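Local coordinates for protein glutamine cyclotransferase (Tannerella forsythia, PDB 6QRO) that probably acts as a zinc-dependent glutaminyl-peptide cyclotransferase, forming pyroglutamate at the N-termini of peptides and proteins, at residues Gln55-Tyr60 against Ala108-Arg113. Numbering follows the deposited sequence.
Sequences QRCADY and AHWDSR
Two groups grip Asp111 OD1, one residue beyond the Trp110 ring that meets Cys57 and Ala58. His109 ND1 donates to Asp111 OD1 over 2.9 Å in a bent bond (N-H...O 139°), reaching the oxygen from above the carboxylate plane, while the backbone N of Glu166 supplies the second donor. Asp111 OD2 in turn accepts from the backbone N of Asp167, a zinc ligand, and His109 NE2 is hydrogen-bonded to Asp134 OD1, on another ligand of the metal. The end of strand 103-109 and the turn that follows thus illustrate how one short piece of chain can serve two purposes: its polar residues form a second shell beside the metal, whereas Trp110 turns to the helix.

Across the two segments the contact is wholly apolar and made by Trp110 alone. The indole points its benzo ring at helix 52-67, and its outermost carbons divide the partners: Trp110 CZ3 lies 3.7 Å from Cys57 CB, and Trp110 CH2 is 3.6 Å from Ala58 CB. Backbone takes part as well, with Ala58 N 3.6 Å from Trp110 CH2. With SG anti to the backbone N (chi1 -169°), Cys57 brings its sulfur beside the same ring, 3.8 Å from Trp110 CZ3, in an oblique sulfur-aromatic contact. The small side chains of Cys57 and Ala58 probably allow the indole to come this close to the helix. At the other end of the indole, Trp110 NE1 donates to the carbonyl O of Gln90 on strand 86-96, a bond that satisfies this buried polar atom and would restrain the rotation of the ring. His54, Ile92 and Val139 also pack against it.

The zinc lies about 12 Å from the Trp110 side chain. The His-X-Asp sequence at a strand end, beside the metal site, is characteristic of peptidase family M28, whose fold the type II glutaminyl cyclases share.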
# COMPACT_ATOMS: atom_id res chain seq x y z
N GLN A 55 11.37 8.68 10.28
CA GLN A 55 12.74 8.53 9.77
C GLN A 55 13.33 7.17 10.11
O GLN A 55 13.92 6.51 9.25
CB GLN A 55 13.63 9.64 10.32
CG GLN A 55 15.08 9.53 9.88
CD GLN A 55 15.28 9.76 8.39
OE1 GLN A 55 14.67 10.65 7.79
NE2 GLN A 55 16.15 8.96 7.78
N ARG A 56 13.19 6.73 11.36
CA ARG A 56 13.67 5.41 11.73
C ARG A 56 12.99 4.32 10.90
O ARG A 56 13.62 3.32 10.53
CB ARG A 56 13.46 5.16 13.22
CG ARG A 56 14.51 5.79 14.08
CD ARG A 56 14.42 5.24 15.49
NE ARG A 56 15.02 6.11 16.49
CZ ARG A 56 16.31 6.41 16.54
NH1 ARG A 56 17.17 5.90 15.67
NH2 ARG A 56 16.76 7.22 17.49
N CYS A 57 11.70 4.50 10.62
CA CYS A 57 10.97 3.52 9.83
C CYS A 57 11.43 3.53 8.37
O CYS A 57 11.50 2.47 7.74
CB CYS A 57 9.48 3.78 9.94
SG CYS A 57 8.56 2.46 9.29
N ALA A 58 11.71 4.71 7.81
CA ALA A 58 12.29 4.79 6.47
C ALA A 58 13.57 3.96 6.35
O ALA A 58 13.75 3.22 5.37
CB ALA A 58 12.57 6.24 6.11
N ASP A 59 14.50 4.10 7.30
CA ASP A 59 15.69 3.25 7.28
C ASP A 59 15.32 1.79 7.36
O ASP A 59 15.87 0.96 6.63
CB ASP A 59 16.65 3.58 8.44
CG ASP A 59 17.48 4.80 8.18
OD1 ASP A 59 17.63 5.18 7.01
OD2 ASP A 59 18.04 5.36 9.13
N TYR A 60 14.36 1.46 8.22
CA TYR A 60 14.00 0.07 8.43
C TYR A 60 13.43 -0.55 7.16
O TYR A 60 13.86 -1.63 6.74
CB TYR A 60 13.00 -0.01 9.59
CG TYR A 60 12.45 -1.38 9.76
CD1 TYR A 60 13.25 -2.40 10.27
CD2 TYR A 60 11.13 -1.65 9.45
CE1 TYR A 60 12.74 -3.66 10.44
CE2 TYR A 60 10.62 -2.92 9.62
CZ TYR A 60 11.43 -3.92 10.11
OH TYR A 60 10.93 -5.17 10.28
N ALA A 108 2.41 0.13 -2.10
CA ALA A 108 1.60 0.41 -0.93
C ALA A 108 2.15 1.68 -0.31
O ALA A 108 3.29 2.07 -0.55
CB ALA A 108 1.62 -0.73 0.09
N HIS A 109 1.32 2.34 0.49
CA HIS A 109 1.78 3.50 1.22
C HIS A 109 2.22 3.10 2.63
O HIS A 109 1.71 2.15 3.22
CB HIS A 109 0.70 4.59 1.27
CG HIS A 109 -0.21 4.53 2.46
ND1 HIS A 109 0.09 5.12 3.66
CD2 HIS A 109 -1.45 4.00 2.60
CE1 HIS A 109 -0.92 4.94 4.50
NE2 HIS A 109 -1.86 4.25 3.88
N TRP A 110 3.25 3.81 3.12
CA TRP A 110 3.84 3.45 4.39
C TRP A 110 3.72 4.52 5.46
O TRP A 110 3.92 4.20 6.64
CB TRP A 110 5.33 3.10 4.19
CG TRP A 110 6.29 4.23 3.93
CD1 TRP A 110 6.61 4.79 2.73
CD2 TRP A 110 7.14 4.85 4.90
NE1 TRP A 110 7.58 5.76 2.91
CE2 TRP A 110 7.93 5.80 4.23
CE3 TRP A 110 7.30 4.70 6.29
CZ2 TRP A 110 8.87 6.60 4.88
CZ3 TRP A 110 8.25 5.49 6.94
CH2 TRP A 110 9.01 6.43 6.23
N ASP A 111 3.35 5.75 5.12
CA ASP A 111 3.15 6.78 6.13
C ASP A 111 1.87 6.52 6.93
O ASP A 111 0.94 5.83 6.49
CB ASP A 111 3.07 8.17 5.50
CG ASP A 111 1.92 8.30 4.51
OD1 ASP A 111 1.82 7.48 3.58
OD2 ASP A 111 1.09 9.23 4.68
N SER A 112 1.81 7.12 8.12
CA SER A 112 0.61 7.13 8.94
C SER A 112 -0.01 8.52 8.98
O SER A 112 0.70 9.53 9.03
CB SER A 112 0.90 6.65 10.36
OG SER A 112 1.48 5.38 10.29
N ARG A 113 -1.34 8.54 8.96
CA ARG A 113 -2.08 9.80 8.94
C ARG A 113 -1.81 10.63 10.19
O ARG A 113 -1.81 10.09 11.30
CB ARG A 113 -3.58 9.51 8.84
CG ARG A 113 -4.43 10.76 8.88
CD ARG A 113 -5.67 10.51 8.10
NE ARG A 113 -6.59 11.64 8.03
CZ ARG A 113 -6.36 12.75 7.34
NH1 ARG A 113 -5.20 12.91 6.70
NH2 ARG A 113 -7.26 13.72 7.31